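Local coordinates for fucoxanthin chlorophyll a/c-binding protein Lhcq3 (Chaetoceros gracilis, PDB 6L4U) that binds chlorophyll a, chlorophyll c1 and carotenoids, and probably serves as a membrane light-harvesting antenna protein in a diatom, at residues Leu48-Ala51 with Asp52-Ser55; Gln168-Glu171 with Leu172-Arg176; Ala189-Pro192 with Gly193-Pro196. All blocks are in the same frame, centred on the assembly; numbering follows the deposited sequence.

Contact 1 (Leu48-Ala51 with Asp52-Ser55). With LMT (dodecyl-beta-D-maltoside), chain B.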
loop_
_atom_site.group_PDB
_atom_site.type_symbol
_atom_site.label_atom_id
_atom_site.label_comp_id
_atom_site.label_asym_id
_atom_site.label_seq_id
_atom_site.Cartn_x
_atom_site.Cartn_y
_atom_site.Cartn_z
ATOM N N LEU X 48 60.753 52.374 33.896
ATOM C CA LEU X 48 59.531 51.621 34.137
ATOM C C LEU X 48 59.776 50.132 34.320
ATOM O O LEU X 48 58.804 49.396 34.515
ATOM C CB LEU X 48 58.542 51.841 32.991
ATOM C CG LEU X 48 57.939 53.240 32.869
ATOM C CD1 LEU X 48 56.810 53.240 31.862
ATOM C CD2 LEU X 48 57.447 53.737 34.215
ATOM N N ASN X 49 61.042 49.698 34.262
ATOM C CA ASN X 49 61.472 48.306 34.442
ATOM C C ASN X 49 60.780 47.378 33.442
ATOM O O ASN X 49 60.315 46.286 33.777
ATOM C CB ASN X 49 61.266 47.837 35.886
ATOM C CG ASN X 49 62.115 46.629 36.232
ATOM O OD1 ASN X 49 61.684 45.739 36.964
ATOM N ND2 ASN X 49 63.327 46.588 35.695
ATOM N N LEU X 50 60.712 47.830 32.193
ATOM C CA LEU X 50 60.072 47.057 31.140
ATOM C C LEU X 50 60.880 45.839 30.715
ATOM O O LEU X 50 60.322 44.948 30.067
ATOM C CB LEU X 50 59.809 47.948 29.925
ATOM C CG LEU X 50 58.655 48.942 30.055
ATOM C CD1 LEU X 50 58.520 49.784 28.804
ATOM C CD2 LEU X 50 57.363 48.211 30.335
ATOM N N ALA X 51 62.171 45.780 31.051
ATOM C CA ALA X 51 63.006 44.649 30.663
ATOM C C ALA X 51 62.650 43.385 31.424
ATOM O O ALA X 51 62.853 42.280 30.910
ATOM C CB ALA X 51 64.481 44.987 30.871
ATOM N N ASP X 52 62.123 43.523 32.632
ATOM C CA ASP X 52 61.705 42.382 33.426
ATOM C C ASP X 52 60.201 42.162 33.397
ATOM O O ASP X 52 59.696 41.347 34.175
ATOM C CB ASP X 52 62.182 42.552 34.869
ATOM C CG ASP X 52 63.683 42.422 34.998
ATOM O OD1 ASP X 52 64.282 41.681 34.191
ATOM O OD2 ASP X 52 64.265 43.060 35.899
ATOM N N SER X 53 59.477 42.862 32.521
ATOM C CA SER X 53 58.047 42.620 32.377
ATOM C C SER X 53 57.763 41.280 31.718
ATOM O O SER X 53 56.686 40.715 31.927
ATOM C CB SER X 53 57.399 43.744 31.571
ATOM O OG SER X 53 58.012 43.880 30.304
ATOM N N GLY X 54 58.706 40.761 30.944
ATOM C CA GLY X 54 58.638 39.432 30.386
ATOM C C GLY X 54 59.873 38.640 30.764
ATOM O O GLY X 54 60.559 38.938 31.741
ATOM N N SER X 55 60.146 37.618 29.974
ATOM C CA SER X 55 61.301 36.770 30.187
ATOM C C SER X 55 62.491 37.305 29.399
ATOM O O SER X 55 62.487 38.441 28.917
ATOM C CB SER X 55 60.967 35.336 29.799
ATOM O OG SER X 55 60.390 35.292 28.508
HETATM C C1B LMT B . 58.127 42.899 37.351
HETATM C C2B LMT B . 58.239 41.377 37.223
HETATM C C3B LMT B . 57.323 40.670 38.216
HETATM C C4B LMT B . 57.573 41.172 39.630
HETATM C C5B LMT B . 57.349 42.679 39.653
HETATM C C6B LMT B . 57.551 43.260 41.045
HETATM O O1B LMT B . 56.911 43.359 36.752
HETATM O O2B LMT B . 57.894 40.971 35.895
HETATM O O3B LMT B . 57.552 39.259 38.161
HETATM O "O4'" LMT B . 56.671 40.534 40.538
HETATM O O5B LMT B . 58.232 43.316 38.722
HETATM O O6B LMT B . 56.790 44.468 41.161
HETATM C "C1'" LMT B . 55.596 46.993 35.091
HETATM C "C2'" LMT B . 57.033 46.605 34.764
HETATM C "C3'" LMT B . 57.313 45.144 35.104
HETATM C "C4'" LMT B . 56.854 44.771 36.518
HETATM C "C5'" LMT B . 55.406 45.227 36.694
HETATM C "C6'" LMT B . 54.874 44.945 38.089
HETATM O "O1'" LMT B . 55.459 48.403 34.906
HETATM O "O2'" LMT B . 57.293 46.822 33.375
HETATM O "O3'" LMT B . 58.720 44.950 34.914
HETATM O "O5'" LMT B . 55.324 46.631 36.446
HETATM O "O6'" LMT B . 53.485 45.281 38.138
HETATM C C1 LMT B . 54.527 48.998 35.804
HETATM C C2 LMT B . 54.275 50.453 35.435
HETATM C C3 LMT B . 53.171 50.588 34.394
HETATM C C4 LMT B . 52.428 51.905 34.593
HETATM C C5 LMT B . 51.265 52.053 33.619
HETATM C C6 LMT B . 50.486 53.330 33.902
HETATM C C7 LMT B . 49.506 53.638 32.781
HETATM C C8 LMT B . 48.872 55.011 32.965
HETATM C C9 LMT B . 47.892 55.313 31.837
HETATM C C10 LMT B . 48.582 55.270 30.478
HETATM C C11 LMT B . 47.579 55.243 29.329
HETATM C C12 LMT B . 46.672 56.455 29.346
#
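S53 turns OG between its own backbone N and carbonyl carbon, chi1 57°, and this points the hydroxyl back along the chain at L50. N49 swings CG away from its backbone N, chi1 -160°, and this carries its amide over to D52. S53 OG donates to L50 O at 2.6 Å, from a position tilted off the carbonyl plane. L50 O also takes a weak bond from S53 N at 3.3 Å. One residue earlier, D52 N makes a weak bond to N49 O. Both bonds span three residues, so the chain winds tightly here. N49 and D52 only approach. ND2 of N49 stays 3.7 Å from OD2 of D52, with the amide and carboxylate planes nearly perpendicular, and OD1 of N49 lies 3.8 Å from D52 CB. Replacing N49 by an alanine is likely to leave the D52 carboxylate without its amide neighbour on that side and to open a gap beside the maltoside O3'. The maltoside O2B gives a hydrogen bond to D52 O at 2.5 Å, and its O2' sits 3.3 Å from CD2 of L50. The detergent is also bonded to another protein chain, as is S55 OG. The loop lines pigment pockets: L50 and A51 touch a chlorophyll a, and L48 N donates to a carotenoid. D46 OD1 accepts a hydrogen bond from A51 N, inside the turn. The loop runs straight into helix 56-85, with S55 at the N-cap and its N bonded to T58 OG1. A51 packs on L59 of that helix, and S53 on F62.

Contact 2 (Gln168-Glu171 with Leu172-Arg176). With CLA (chlorophyll a), chain C.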
loop_
_atom_site.group_PDB
_atom_site.type_symbol
_atom_site.label_atom_id
_atom_site.label_comp_id
_atom_site.label_asym_id
_atom_site.label_seq_id
_atom_site.Cartn_x
_atom_site.Cartn_y
_atom_site.Cartn_z
ATOM N N GLN X 168 77.498 49.168 17.263
ATOM C CA GLN X 168 76.124 48.841 17.624
ATOM C C GLN X 168 75.515 49.898 18.530
ATOM O O GLN X 168 74.301 50.123 18.480
ATOM C CB GLN X 168 76.052 47.481 18.314
ATOM C CG GLN X 168 75.795 46.320 17.383
ATOM C CD GLN X 168 75.977 44.990 18.073
ATOM O OE1 GLN X 168 76.677 44.892 19.078
ATOM N NE2 GLN X 168 75.349 43.954 17.536
ATOM N N ASP X 169 76.332 50.547 19.363
ATOM C CA ASP X 169 75.813 51.617 20.204
ATOM C C ASP X 169 75.487 52.843 19.374
ATOM O O ASP X 169 74.507 53.540 19.653
ATOM C CB ASP X 169 76.819 51.988 21.287
ATOM C CG ASP X 169 77.261 50.803 22.091
ATOM O OD1 ASP X 169 76.560 49.777 22.051
ATOM O OD2 ASP X 169 78.307 50.892 22.762
ATOM N N SER X 170 76.294 53.121 18.357
ATOM C CA SER X 170 76.012 54.242 17.481
ATOM C C SER X 170 74.891 53.943 16.500
ATOM O O SER X 170 74.277 54.881 15.986
ATOM C CB SER X 170 77.274 54.649 16.725
ATOM O OG SER X 170 76.992 55.703 15.828
ATOM N N GLU X 171 74.611 52.666 16.220
ATOM C CA GLU X 171 73.422 52.338 15.442
ATOM C C GLU X 171 72.162 52.596 16.250
ATOM O O GLU X 171 71.201 53.187 15.744
ATOM C CB GLU X 171 73.459 50.881 14.977
ATOM C CG GLU X 171 72.216 50.476 14.192
ATOM C CD GLU X 171 72.425 49.318 13.233
ATOM O OE1 GLU X 171 73.570 48.889 13.014
ATOM O OE2 GLU X 171 71.424 48.831 12.678
ATOM N N LEU X 172 72.162 52.179 17.516
ATOM C CA LEU X 172 70.981 52.343 18.351
ATOM C C LEU X 172 70.760 53.801 18.723
ATOM O O LEU X 172 69.625 54.282 18.674
ATOM C CB LEU X 172 71.103 51.473 19.600
ATOM C CG LEU X 172 70.872 49.982 19.345
ATOM C CD1 LEU X 172 70.994 49.185 20.625
ATOM C CD2 LEU X 172 69.518 49.754 18.702
ATOM N N ASN X 173 71.831 54.523 19.072
ATOM C CA ASN X 173 71.694 55.925 19.465
ATOM C C ASN X 173 71.251 56.794 18.295
ATOM O O ASN X 173 70.456 57.722 18.476
ATOM C CB ASN X 173 73.006 56.447 20.040
ATOM C CG ASN X 173 73.198 56.065 21.487
ATOM O OD1 ASN X 173 72.731 56.756 22.389
ATOM N ND2 ASN X 173 73.894 54.963 21.720
ATOM N N ASN X 174 71.747 56.511 17.091
ATOM C CA ASN X 174 71.231 57.209 15.920
ATOM C C ASN X 174 69.836 56.725 15.570
ATOM O O ASN X 174 69.056 57.463 14.965
ATOM C CB ASN X 174 72.175 57.040 14.733
ATOM C CG ASN X 174 73.460 57.825 14.895
ATOM O OD1 ASN X 174 73.610 58.916 14.342
ATOM N ND2 ASN X 174 74.393 57.278 15.662
ATOM N N GLY X 175 69.502 55.492 15.949
ATOM C CA GLY X 175 68.132 55.041 15.807
ATOM C C GLY X 175 67.202 55.706 16.802
ATOM O O GLY X 175 66.087 56.097 16.448
ATOM N N ARG X 176 67.655 55.851 18.055
ATOM C CA ARG X 176 66.856 56.505 19.090
ATOM C C ARG X 176 66.570 57.959 18.744
ATOM O O ARG X 176 65.487 58.473 19.038
ATOM C CB ARG X 176 67.575 56.447 20.437
ATOM C CG ARG X 176 67.694 55.097 21.099
ATOM C CD ARG X 176 68.824 55.180 22.105
ATOM N NE ARG X 176 69.340 53.886 22.517
ATOM C CZ ARG X 176 69.255 53.389 23.747
ATOM N NH1 ARG X 176 68.630 54.056 24.741
ATOM N NH2 ARG X 176 69.780 52.193 23.976
HETATM MG MG CLA C . 73.671 49.203 10.687
HETATM C CHA CLA C . 75.111 46.090 10.237
HETATM C CHB CLA C . 76.410 50.105 12.429
HETATM C CHC CLA C . 72.430 52.349 10.680
HETATM C CHD CLA C . 71.046 48.209 8.282
HETATM N NA CLA C . 75.464 48.298 11.199
HETATM C C1A CLA C . 75.863 47.091 11.063
HETATM C C2A CLA C . 77.157 46.723 11.742
HETATM C C3A CLA C . 77.480 47.995 12.473
HETATM C C4A CLA C . 76.374 48.855 11.992
HETATM C CMA CLA C . 77.169 47.695 13.929
HETATM C CAA CLA C . 78.282 46.609 10.711
HETATM C CBA CLA C . 79.674 46.485 11.321
HETATM C CGA CLA C . 80.690 46.750 10.235
HETATM O O1A CLA C . 81.503 47.651 10.340
HETATM O O2A CLA C . 80.703 45.922 9.045
HETATM N NB CLA C . 74.335 50.972 11.435
HETATM C C1B CLA C . 75.435 51.158 12.141
HETATM C C2B CLA C . 75.629 52.524 12.644
HETATM C C3B CLA C . 74.434 53.225 12.129
HETATM C C4B CLA C . 73.708 52.152 11.387
HETATM C CMB CLA C . 76.774 53.004 13.472
HETATM C CAB CLA C . 74.066 54.653 12.310
HETATM C CBB CLA C . 73.758 55.445 11.301
HETATM N NC CLA C . 72.088 50.062 9.687
HETATM C C1C CLA C . 71.757 51.357 9.825
HETATM C C2C CLA C . 70.588 51.775 9.012
HETATM C C3C CLA C . 70.193 50.553 8.312
HETATM C C4C CLA C . 71.179 49.572 8.810
HETATM C CMC CLA C . 69.929 53.108 8.901
HETATM C CAC CLA C . 69.060 50.366 7.341
HETATM C CBC CLA C . 69.615 50.616 5.960
HETATM N ND CLA C . 73.160 47.650 9.488
HETATM C C1D CLA C . 72.081 47.252 8.644
HETATM C C2D CLA C . 72.100 45.853 8.194
HETATM C C3D CLA C . 73.346 45.392 8.859
HETATM C C4D CLA C . 73.870 46.467 9.549
HETATM C CMD CLA C . 71.207 45.013 7.340
HETATM C CAD CLA C . 74.258 44.248 9.066
HETATM O OBD CLA C . 74.098 43.085 8.578
HETATM C CBD CLA C . 75.367 44.651 9.945
HETATM C CGD CLA C . 75.296 43.817 11.188
HETATM O O1D CLA C . 75.601 42.640 11.162
HETATM O O2D CLA C . 74.889 44.401 12.451
HETATM C CED CLA C . 75.303 43.792 13.672
HETATM C C1 CLA C . 81.369 46.358 7.863
#
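N173 grips D169 O twice, and these are two of the hydrogen bonds that run along helix 161-190. N173 N reaches D169 O at 2.9 Å. N173 ND2 reaches D169 O at 2.6 Å, nearly straight at 168°, from the opposite face of the carbonyl plane. D169 O lies in the plane of the N173 amide. The amide of N174 curls back in a similar way to S170 O, but ND2 is modelled so close that the length is doubtful. In the backbone, L172 N bonds to Q168 O, and G175 N to E171 O. S170 OG bonds to another chlorophyll a.

E171 to R176 reads Glu-Leu-Asn-Asn-Gly-Arg. This matches the chlorophyll-binding helix of the light-harvesting family, in which the glutamate pairs with an arginine of a second membrane helix.

Metal binding uses two side chains. E171 OE1 binds the magnesium of a chlorophyll a at 2.4 Å. CG of E171 lies anti to the backbone N, chi1 178°, and the chain is extended beyond it, so the carboxylate reaches out over the ring. E171 CG passes 3.5 Å from chlorophyll NB. The second oxygen, OE2, forms a salt bridge with R71 of helix 56-85. That bridge probably fixes the carboxylate's turn and offsets its charge. N174 is a metal ligand too: its OD1 binds the magnesium of a chlorophyll c1.

D169 OD2 makes a salt bridge with K165. L172 packs on E66 and L67 of helix 56-85. Two more contacts go to the chlorophyll a whose magnesium E171 binds. S170 CB touches its methyl CMB at 3.7 Å, and N174 CB lies 3.9 Å from CAB of its vinyl group.

Contact 3 (Ala189-Pro192 with Gly193-Pro196). With KC1 (Chlorophyll c1), chain D.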
loop_
_atom_site.group_PDB
_atom_site.type_symbol
_atom_site.label_atom_id
_atom_site.label_comp_id
_atom_site.label_asym_id
_atom_site.label_seq_id
_atom_site.Cartn_x
_atom_site.Cartn_y
_atom_site.Cartn_z
ATOM N N ALA X 189 54.116 68.408 10.509
ATOM C CA ALA X 189 53.422 68.494 9.230
ATOM C C ALA X 189 51.917 68.645 9.388
ATOM O O ALA X 189 51.252 69.083 8.444
ATOM C CB ALA X 189 53.726 67.261 8.380
ATOM N N ASN X 190 51.364 68.299 10.546
ATOM C CA ASN X 190 49.929 68.396 10.773
ATOM C C ASN X 190 49.553 69.357 11.887
ATOM O O ASN X 190 48.506 70.000 11.806
ATOM C CB ASN X 190 49.347 67.012 11.082
ATOM C CG ASN X 190 49.720 65.981 10.036
ATOM O OD1 ASN X 190 50.484 65.057 10.304
ATOM N ND2 ASN X 190 49.185 66.140 8.832
ATOM N N ILE X 191 50.374 69.477 12.923
ATOM C CA ILE X 191 50.072 70.389 14.023
ATOM C C ILE X 191 51.188 71.427 14.080
ATOM O O ILE X 191 52.257 71.154 14.642
ATOM C CB ILE X 191 49.910 69.648 15.361
ATOM C CG1 ILE X 191 48.801 68.593 15.289
ATOM C CG2 ILE X 191 49.538 70.622 16.458
ATOM C CD1 ILE X 191 49.278 67.165 15.037
ATOM N N PRO X 192 50.989 72.611 13.497
ATOM C CA PRO X 192 52.077 73.598 13.415
ATOM C C PRO X 192 52.402 74.203 14.773
ATOM O O PRO X 192 51.507 74.549 15.547
ATOM C CB PRO X 192 51.523 74.654 12.450
ATOM C CG PRO X 192 50.431 73.950 11.700
ATOM C CD PRO X 192 49.826 73.016 12.694
ATOM N N GLY X 193 53.695 74.337 15.050
ATOM C CA GLY X 193 54.159 74.817 16.332
ATOM C C GLY X 193 54.383 73.742 17.370
ATOM O O GLY X 193 54.659 74.075 18.530
ATOM N N SER X 194 54.266 72.466 16.993
ATOM C CA SER X 194 54.529 71.378 17.929
ATOM C C SER X 194 56.004 71.302 18.281
ATOM O O SER X 194 56.365 71.015 19.428
ATOM C CB SER X 194 54.060 70.058 17.330
ATOM O OG SER X 194 52.651 69.976 17.329
ATOM N N VAL X 195 56.869 71.557 17.309
ATOM C CA VAL X 195 58.308 71.639 17.515
ATOM C C VAL X 195 58.750 73.056 17.146
ATOM O O VAL X 195 58.338 73.585 16.101
ATOM C CB VAL X 195 59.054 70.551 16.725
ATOM C CG1 VAL X 195 58.634 70.518 15.265
ATOM C CG2 VAL X 195 60.552 70.733 16.835
ATOM N N PRO X 196 59.513 73.740 18.005
ATOM C CA PRO X 196 59.851 75.145 17.725
ATOM C C PRO X 196 60.857 75.335 16.604
ATOM O O PRO X 196 60.997 76.460 16.114
ATOM C CB PRO X 196 60.415 75.642 19.062
ATOM C CG PRO X 196 60.860 74.409 19.771
ATOM C CD PRO X 196 59.893 73.343 19.370
HETATM N NB KC1 D . 58.294 70.266 21.298
HETATM N ND KC1 D . 54.533 68.932 20.606
HETATM C C1A KC1 D . 54.447 71.814 21.998
HETATM C C1B KC1 D . 58.676 71.305 22.030
HETATM C C1C KC1 D . 58.190 67.496 19.988
HETATM C C1D KC1 D . 53.901 67.788 20.011
HETATM C C2A KC1 D . 54.312 73.181 22.643
HETATM C C2B KC1 D . 60.105 71.331 22.419
HETATM C C2C KC1 D . 58.390 66.141 19.429
HETATM C C2D KC1 D . 52.421 67.826 19.935
HETATM C C3A KC1 D . 55.762 73.553 22.877
HETATM C C3B KC1 D . 60.608 70.094 21.787
HETATM C C3C KC1 D . 57.016 65.674 19.185
HETATM C C3D KC1 D . 52.187 69.153 20.563
HETATM C C4A KC1 D . 56.424 72.330 22.360
HETATM C C4B KC1 D . 59.394 69.527 21.118
HETATM C C4C KC1 D . 56.195 66.827 19.638
HETATM C C4D KC1 D . 53.416 69.691 20.914
HETATM C CAA KC1 D . 53.636 73.153 24.026
HETATM C CAB KC1 D . 62.005 69.579 21.832
HETATM C CAC KC1 D . 56.567 64.352 18.619
HETATM C CAD KC1 D . 51.144 70.111 20.973
HETATM C CBA KC1 D . 53.828 74.408 24.884
HETATM C CBB KC1 D . 62.633 69.021 20.816
HETATM C CBC KC1 D . 56.285 63.474 19.815
HETATM C CBD KC1 D . 51.786 71.293 21.580
HETATM C CED KC1 D . 50.685 73.492 18.627
HETATM C CGA KC1 D . 53.312 75.683 24.244
HETATM C CGD KC1 D . 51.419 72.494 20.769
HETATM C CHA KC1 D . 53.252 71.017 21.537
HETATM C CHB KC1 D . 57.748 72.350 22.451
HETATM C CHC KC1 D . 59.379 68.274 20.352
HETATM C CHD KC1 D . 54.730 66.689 19.529
HETATM C CMA KC1 D . 56.141 74.699 21.948
HETATM C CMB KC1 D . 60.841 72.353 23.238
HETATM C CMC KC1 D . 59.681 65.421 19.175
HETATM C CMD KC1 D . 51.324 66.928 19.432
HETATM N NA KC1 D . 55.646 71.369 21.861
HETATM N NC KC1 D . 56.910 67.880 20.109
HETATM O O1A KC1 D . 53.785 76.763 24.563
HETATM O O1D KC1 D . 51.230 73.565 21.316
HETATM O O2A KC1 D . 52.264 75.660 23.236
HETATM O O2D KC1 D . 51.254 72.395 19.333
HETATM O OBD KC1 D . 49.887 69.939 20.805
HETATM MG MG KC1 D . 56.385 69.746 20.801
#
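I191 and S194 close a type II beta turn just after helix 161-190, with P192 and G193 at its two corners. The turn leads the chain off the helix end and presents a backbone carbonyl to a chlorophyll c1. At the first corner P192 also meets the pigment: P192 O is 3.4 Å from CED of the chlorophyll c1 methyl ester, and this oxygen takes a hydrogen bond from a detergent maltoside.

G193 opens the second segment. Its phi of 89° is the left-handed value expected at the third position of a type II turn. A CB here would clash with P192 O, which explains the glycine. G193 O lies 3.8 Å from the chlorophyll methyl CMA.

S194 is next. It bonds to I191 O twice. S194 N to I191 O, at 3.4 Å, is weak. S194 OG to I191 O is shorter, at 3.0 Å, and OG sits above the carbonyl plane. OG stands beside the serine's own backbone N, chi1 -73°, so both donors face the same oxygen. Methyl CG2 of I191 lies alongside, 3.3 Å from S194 OG. CG2 also comes near the ester methyl CED of the chlorophyll c1. A further weak bond links S194 OG with S187 OG, back on the helix.

V195 follows in an extended conformation and touches a bound carotenoid, as P196 also does. The chain then runs across the chlorophyll. P196 packs against the macrocycle, with its CD 3.6 Å from pigment atom C1B.

No side chain of this turn binds the metal. The ligand is the main-chain oxygen, S194 O, 1.9 Å from the chlorophyll c1 magnesium.

How the contacts relate
Contacts 1, 2 and 3 follow one another along the chain, and none touches another. Contacts 2 and 3 share helix 161-190. Contact 2 lies within the helix and contact 3 at its end; their centres are about 26 Å apart and their nearest atoms about 13 Å. Contact 1 precedes helix 56-85, the helix that supplies R71 to contact 2. The centres of contacts 1 and 2 are about 21 Å apart. Contacts 1 and 3 are the most distant pair, with centres about 33 Å apart. All three meet pigment differently. Contact 2 binds magnesium through side chains and contact 3 through a carbonyl. Contact 1 lines chlorophyll a and carotenoid pockets beside a detergent.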